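Local coordinates for protein lantibiotic dehydratase (PDB 5EHK) that probably dehydrates serine and threonine residues of the NAI-107 precursor peptide in a tRNA-dependent way, using glutamyl-tRNA as in related lantibiotic dehydratases, at residues Val381-Thr384 with Glu385-Ala389; Ala509-Leu512 with Asp513-Ser516; Gln831-Phe834 with Leu835-Gln838. One frame throughout, in Å; residues are numbered along the deposited sequence.

Overall arrangement
Interactions 1 and 2 are neighbours in the N-terminal lantibiotic dehydratase region, with centres 16 Å apart. They touch directly: V382 CG2 of interaction 1 packs on L515 CD2 of interaction 2 at 3.7 Å. F520 is shared, since V381, V382 and E385 of interaction 1 and A509 of interaction 2 all pack on it. Interaction 3 lies on the opposite side of the chain's centre, in the C-terminal dehydratase region. Its centre is 69 Å from that of interaction 1 and 83 Å from that of interaction 2. It touches neither, but it reaches the second subunit through D833.

Interaction 1 (Val381-Thr384 with Glu385-Ala389)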
# COMPACT_ATOMS: atom_id res chain seq x y z
N VAL A 381 -12.08 16.58 -43.51
CA VAL A 381 -10.78 16.92 -42.96
C VAL A 381 -10.85 16.88 -41.43
O VAL A 381 -9.89 16.50 -40.77
CB VAL A 381 -10.24 18.30 -43.47
CG1 VAL A 381 -11.13 19.45 -42.98
CG2 VAL A 381 -8.78 18.52 -43.08
N VAL A 382 -12.02 17.22 -40.89
CA VAL A 382 -12.23 17.19 -39.45
C VAL A 382 -12.32 15.75 -38.93
O VAL A 382 -11.66 15.41 -37.96
CB VAL A 382 -13.48 17.97 -39.06
CG1 VAL A 382 -13.84 17.69 -37.59
CG2 VAL A 382 -13.24 19.46 -39.29
N ARG A 383 -13.12 14.92 -39.59
CA ARG A 383 -13.19 13.50 -39.26
C ARG A 383 -11.79 12.86 -39.17
O ARG A 383 -11.54 12.02 -38.32
CB ARG A 383 -14.01 12.75 -40.30
CG ARG A 383 -14.22 11.27 -39.99
CD ARG A 383 -14.41 10.49 -41.28
NE ARG A 383 -15.46 9.48 -41.18
CZ ARG A 383 -16.56 9.46 -41.94
NH1 ARG A 383 -16.77 10.39 -42.87
NH2 ARG A 383 -17.45 8.49 -41.79
N THR A 384 -10.88 13.29 -40.02
CA THR A 384 -9.52 12.78 -40.00
C THR A 384 -8.70 13.31 -38.82
O THR A 384 -7.81 12.63 -38.31
CB THR A 384 -8.83 13.02 -41.35
OG1 THR A 384 -9.39 12.10 -42.29
CG2 THR A 384 -7.30 12.79 -41.28
N GLU A 385 -9.00 14.54 -38.40
CA GLU A 385 -8.29 15.15 -37.27
C GLU A 385 -8.64 14.33 -36.04
O GLU A 385 -7.76 13.80 -35.36
CB GLU A 385 -8.69 16.62 -37.09
CG GLU A 385 -7.84 17.42 -36.08
CD GLU A 385 -6.32 17.43 -36.36
OE1 GLU A 385 -5.89 17.87 -37.46
OE2 GLU A 385 -5.54 17.04 -35.46
N ILE A 386 -9.94 14.19 -35.80
CA ILE A 386 -10.43 13.44 -34.68
C ILE A 386 -9.91 12.01 -34.68
O ILE A 386 -9.48 11.52 -33.65
CB ILE A 386 -11.94 13.46 -34.66
CG1 ILE A 386 -12.42 14.91 -34.55
CG2 ILE A 386 -12.48 12.59 -33.52
CD1 ILE A 386 -13.90 15.05 -34.58
N GLU A 387 -9.88 11.36 -35.83
CA GLU A 387 -9.34 10.01 -35.86
C GLU A 387 -7.86 9.96 -35.48
O GLU A 387 -7.42 8.98 -34.86
CB GLU A 387 -9.53 9.37 -37.22
CG GLU A 387 -10.99 9.19 -37.56
CD GLU A 387 -11.20 8.64 -38.95
OE1 GLU A 387 -10.20 8.48 -39.68
OE2 GLU A 387 -12.36 8.40 -39.32
N ARG A 388 -7.10 10.99 -35.84
CA ARG A 388 -5.67 11.00 -35.56
C ARG A 388 -5.44 11.32 -34.07
O ARG A 388 -4.47 10.88 -33.46
CB ARG A 388 -4.95 12.03 -36.45
CG ARG A 388 -4.64 11.54 -37.88
CD ARG A 388 -3.59 12.43 -38.61
NE ARG A 388 -2.22 11.98 -38.36
CZ ARG A 388 -1.19 12.18 -39.19
NH1 ARG A 388 -1.35 12.84 -40.33
NH2 ARG A 388 0.02 11.72 -38.86
N ALA A 389 -6.38 12.06 -33.50
CA ALA A 389 -6.30 12.45 -32.11
C ALA A 389 -6.54 11.25 -31.21
O ALA A 389 -5.73 10.94 -30.33
CB ALA A 389 -7.30 13.55 -31.82
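R383 and E387 sit one helical turn apart, and their side chains run alongside each other in the same direction. E387 OE2 rests against the aliphatic part of the arginine, 3.5 Å from R383 CG. Beyond that it approaches the edge of the guanidinium, near its plane. The ion pair is long, with R383 NE 3.8 Å from E387 OE2. The guanidinium and carboxylate planes are turned 71° apart. CG of R383 stands opposite its backbone N (chi1 -176°), and CG of E387 lies beside its own. This lays the carboxylate alongside the arginine's aliphatic stem.

A second i, i+4 pair is apolar. V382 CG1 meets the tip of I386, CD1, at 4.0 Å. The backbone holds both pairs in step. I386 N donates to V382 O at 3.0 Å. E387 N donates to R383 O at 3.1 Å, and R388 N to T384 O at 3.0 Å. E385 N bonds to V381 O at 3.2 Å and also makes a weak bond to V382 O.

The charged ends have stronger partners farther out. R383 pairs with D10 and E380, while E387 accepts from A8 N through OE2 and pairs with R793 through OE1. The E385 chain is bent, and its OE2 accepts from T685 OG1 and R684 N.

The contact forms the first turns of helix 380-395, which follows strand 366-379 directly and whose buried sides carry both apolar and charged residues. Its V382 and I386 side packs on F520 and on V522 and V788 of strands 521-524 and 785-792. Its R383 and E387 side joins this alpha-helix of the N-terminal dehydratase region to strand 6-17 and to R793.

Interaction 2 (Ala509-Leu512 with Asp513-Ser516)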
# COMPACT_ATOMS: atom_id res chain seq x y z
N ALA A 509 -13.67 27.43 -35.50
CA ALA A 509 -13.09 28.04 -36.70
C ALA A 509 -13.59 29.47 -36.77
O ALA A 509 -14.57 29.80 -36.12
CB ALA A 509 -13.50 27.25 -37.95
N PRO A 510 -12.92 30.32 -37.55
CA PRO A 510 -13.40 31.70 -37.77
C PRO A 510 -14.72 31.78 -38.57
O PRO A 510 -15.57 32.66 -38.33
CB PRO A 510 -12.25 32.36 -38.54
CG PRO A 510 -11.06 31.48 -38.29
CD PRO A 510 -11.58 30.10 -38.14
N SER A 511 -14.88 30.87 -39.52
CA SER A 511 -16.06 30.85 -40.37
C SER A 511 -16.24 29.44 -40.93
O SER A 511 -15.25 28.71 -41.04
CB SER A 511 -15.86 31.83 -41.51
OG SER A 511 -14.72 31.47 -42.28
N LEU A 512 -17.47 29.07 -41.28
CA LEU A 512 -17.73 27.74 -41.87
C LEU A 512 -16.77 27.42 -43.01
O LEU A 512 -16.35 26.28 -43.19
CB LEU A 512 -19.16 27.61 -42.40
CG LEU A 512 -20.29 27.28 -41.42
CD1 LEU A 512 -21.52 26.76 -42.18
CD2 LEU A 512 -19.83 26.29 -40.35
N ASP A 513 -16.41 28.46 -43.77
CA ASP A 513 -15.65 28.28 -45.00
C ASP A 513 -14.16 28.12 -44.71
O ASP A 513 -13.50 27.27 -45.32
CB ASP A 513 -15.94 29.43 -45.97
CG ASP A 513 -17.43 29.63 -46.22
OD1 ASP A 513 -18.22 29.62 -45.24
OD2 ASP A 513 -17.82 29.79 -47.40
N GLU A 514 -13.63 28.90 -43.77
CA GLU A 514 -12.23 28.71 -43.42
C GLU A 514 -12.04 27.32 -42.77
O GLU A 514 -10.96 26.71 -42.86
CB GLU A 514 -11.74 29.82 -42.50
CG GLU A 514 -11.67 31.19 -43.18
CD GLU A 514 -10.91 32.23 -42.36
OE1 GLU A 514 -11.56 33.18 -41.88
OE2 GLU A 514 -9.66 32.09 -42.20
N LEU A 515 -13.11 26.82 -42.15
CA LEU A 515 -13.14 25.48 -41.59
C LEU A 515 -12.92 24.49 -42.71
O LEU A 515 -12.05 23.62 -42.63
CB LEU A 515 -14.48 25.19 -40.91
CG LEU A 515 -14.61 23.98 -39.96
CD1 LEU A 515 -15.94 24.03 -39.26
CD2 LEU A 515 -14.47 22.65 -40.66
N SER A 516 -13.75 24.63 -43.74
CA SER A 516 -13.75 23.72 -44.88
C SER A 516 -12.34 23.61 -45.43
O SER A 516 -11.94 22.56 -45.92
CB SER A 516 -14.67 24.26 -45.97
OG SER A 516 -16.00 24.39 -45.48
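S511 is the N-cap of the short helix 512-516, just after strand 500-508, and E514 N is the amide it caps. The capping bond runs from E514 N to S511 OG, 3.2 Å long with an N-H...O angle of 160°. The hydroxyl can reach that amide because OG sits between the backbone N and the carbonyl carbon of S511 (chi1 60°). The bond gives a partner to an amide in the first turn, where the helix itself offers no carbonyl. The serine backbone joins in as well. L515 N donates to S511 O at 3.1 Å, which makes the first i, i+4 bond of the helix.

Packing at the helix start has a polar and an apolar half. In the polar half the exposed E514 meets P510 and S511. The proline and the glutamate cross at about a right angle, and OE1 of E514 meets CB of P510 at 3.5 Å. CG of E514 passes beside S511 OG. The apolar half is A509 with L515. A509 CB faces L515 CB at 3.7 Å, and L515 CG lies a little farther off.

Other residues of the chain frame these pairs. F520 packs on A509, while T519 and W771 pack on P510. S516 is exposed like E514, and A158 touches it.

The remaining bonds converge on one carbonyl. L512 O accepts from S516 N at 3.1 Å and from S516 OG at 3.0 Å. The S516 hydroxyl lies beside its own backbone N (chi1 -60°), yet OG and N reach L512 O from opposite faces of the carbonyl plane.

Interaction 3 (Gln831-Phe834 with Leu835-Gln838); sequences QDDF and LRDQ
Q831 to Q838 are joined by four consecutive i, i+4 backbone bonds, from L835 N to Q831 O (2.8 Å), R836 N to D832 O (2.9 Å), D837 N to D833 O (3.0 Å) and Q838 N to F834 O (2.7 Å).

R836 folds back over this turn. Its chain bends at chi3 (-87°), which brings the guanidinium to D833. R836 NH2 donates to D833 OD1 at 3.2 Å in a salt bridge, and R836 NE adds a weak bond to the same oxygen. OD1 lies in the guanidinium plane, at the edge of the group. On the aspartate side the approach is different: NH2 of R836 comes from above the carboxylate plane, 52° out of it. One face of the guanidinium rests over D832, with D832 CB 3.7 Å from R836 NH2 and the backbone O of D832 beneath the rim.

F834 meets the aliphatic base of Q838. Q838 CB sits over the centre of the F834 ring, 3.6 Å from the centroid, in a CH-pi contact only 11° off the ring normal.

R942 pairs with both D833 and D837, R858 pairs with D832, and R836 NH1 donates to L938 O. D833 OD2 bonds to S230 OG of the second subunit, whose R208 packs on D833 and D837. F834 also meets W893, with ring planes about perpendicular, and L835 packs on F856 and L867 of strands 853-861 and 864-872.

This is an amphipathic helix of the C-terminal dehydratase region: its apolar side packs on the antiparallel sheet, and its acidic side meets helix 920-942 and the dimer interface.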
# COMPACT_ATOMS: atom_id res chain seq x y z
N GLN A 831 13.18 -22.32 10.23
CA GLN A 831 12.47 -23.50 9.73
C GLN A 831 13.37 -24.72 9.50
O GLN A 831 13.02 -25.85 9.86
CB GLN A 831 11.67 -23.15 8.47
CG GLN A 831 10.42 -22.32 8.73
CD GLN A 831 9.69 -21.84 7.46
OE1 GLN A 831 10.08 -22.18 6.35
NE2 GLN A 831 8.66 -21.05 7.64
N ASP A 832 14.52 -24.50 8.88
CA ASP A 832 15.47 -25.61 8.69
C ASP A 832 15.85 -26.35 9.97
O ASP A 832 15.82 -27.57 9.99
CB ASP A 832 16.70 -25.12 7.97
CG ASP A 832 16.38 -24.74 6.58
OD1 ASP A 832 15.22 -24.97 6.26
OD2 ASP A 832 17.24 -24.26 5.83
N ASP A 833 16.14 -25.62 11.05
CA ASP A 833 16.39 -26.26 12.36
C ASP A 833 15.18 -27.01 12.88
O ASP A 833 15.30 -28.12 13.39
CB ASP A 833 16.87 -25.27 13.43
CG ASP A 833 18.37 -25.01 13.37
OD1 ASP A 833 19.09 -25.86 12.78
OD2 ASP A 833 18.82 -23.95 13.87
N PHE A 834 14.00 -26.39 12.76
CA PHE A 834 12.77 -27.00 13.21
C PHE A 834 12.53 -28.33 12.45
O PHE A 834 12.15 -29.34 13.04
CB PHE A 834 11.59 -26.03 13.06
CG PHE A 834 10.34 -26.48 13.77
CD1 PHE A 834 10.14 -26.16 15.10
CD2 PHE A 834 9.40 -27.26 13.11
CE1 PHE A 834 9.04 -26.58 15.75
CE2 PHE A 834 8.29 -27.69 13.77
CZ PHE A 834 8.10 -27.35 15.10
N LEU A 835 12.78 -28.29 11.14
CA LEU A 835 12.71 -29.46 10.27
C LEU A 835 13.71 -30.55 10.63
O LEU A 835 13.39 -31.74 10.56
CB LEU A 835 12.89 -29.05 8.81
CG LEU A 835 11.74 -28.27 8.18
CD1 LEU A 835 12.16 -27.64 6.85
CD2 LEU A 835 10.51 -29.17 8.01
N ARG A 836 14.93 -30.16 10.99
CA ARG A 836 15.96 -31.14 11.37
C ARG A 836 15.63 -31.84 12.69
O ARG A 836 15.73 -33.06 12.79
CB ARG A 836 17.34 -30.47 11.42
CG ARG A 836 17.92 -30.13 10.04
CD ARG A 836 19.35 -29.66 10.07
NE ARG A 836 19.45 -28.22 10.29
CZ ARG A 836 19.75 -27.32 9.36
NH1 ARG A 836 20.04 -27.71 8.12
NH2 ARG A 836 19.80 -26.03 9.67
N ASP A 837 15.17 -31.06 13.66
CA ASP A 837 15.04 -31.51 15.03
C ASP A 837 13.62 -31.81 15.53
O ASP A 837 13.44 -32.75 16.29
CB ASP A 837 15.64 -30.45 15.96
CG ASP A 837 17.10 -30.17 15.67
OD1 ASP A 837 17.82 -31.04 15.16
OD2 ASP A 837 17.53 -29.05 15.97
N GLN A 838 12.64 -31.01 15.14
CA GLN A 838 11.30 -31.10 15.74
C GLN A 838 10.27 -31.89 14.91
O GLN A 838 9.47 -32.63 15.47
CB GLN A 838 10.73 -29.71 16.07
CG GLN A 838 11.18 -29.12 17.40
CD GLN A 838 12.63 -28.65 17.39
OE1 GLN A 838 13.07 -27.93 16.48
NE2 GLN A 838 13.39 -29.06 18.40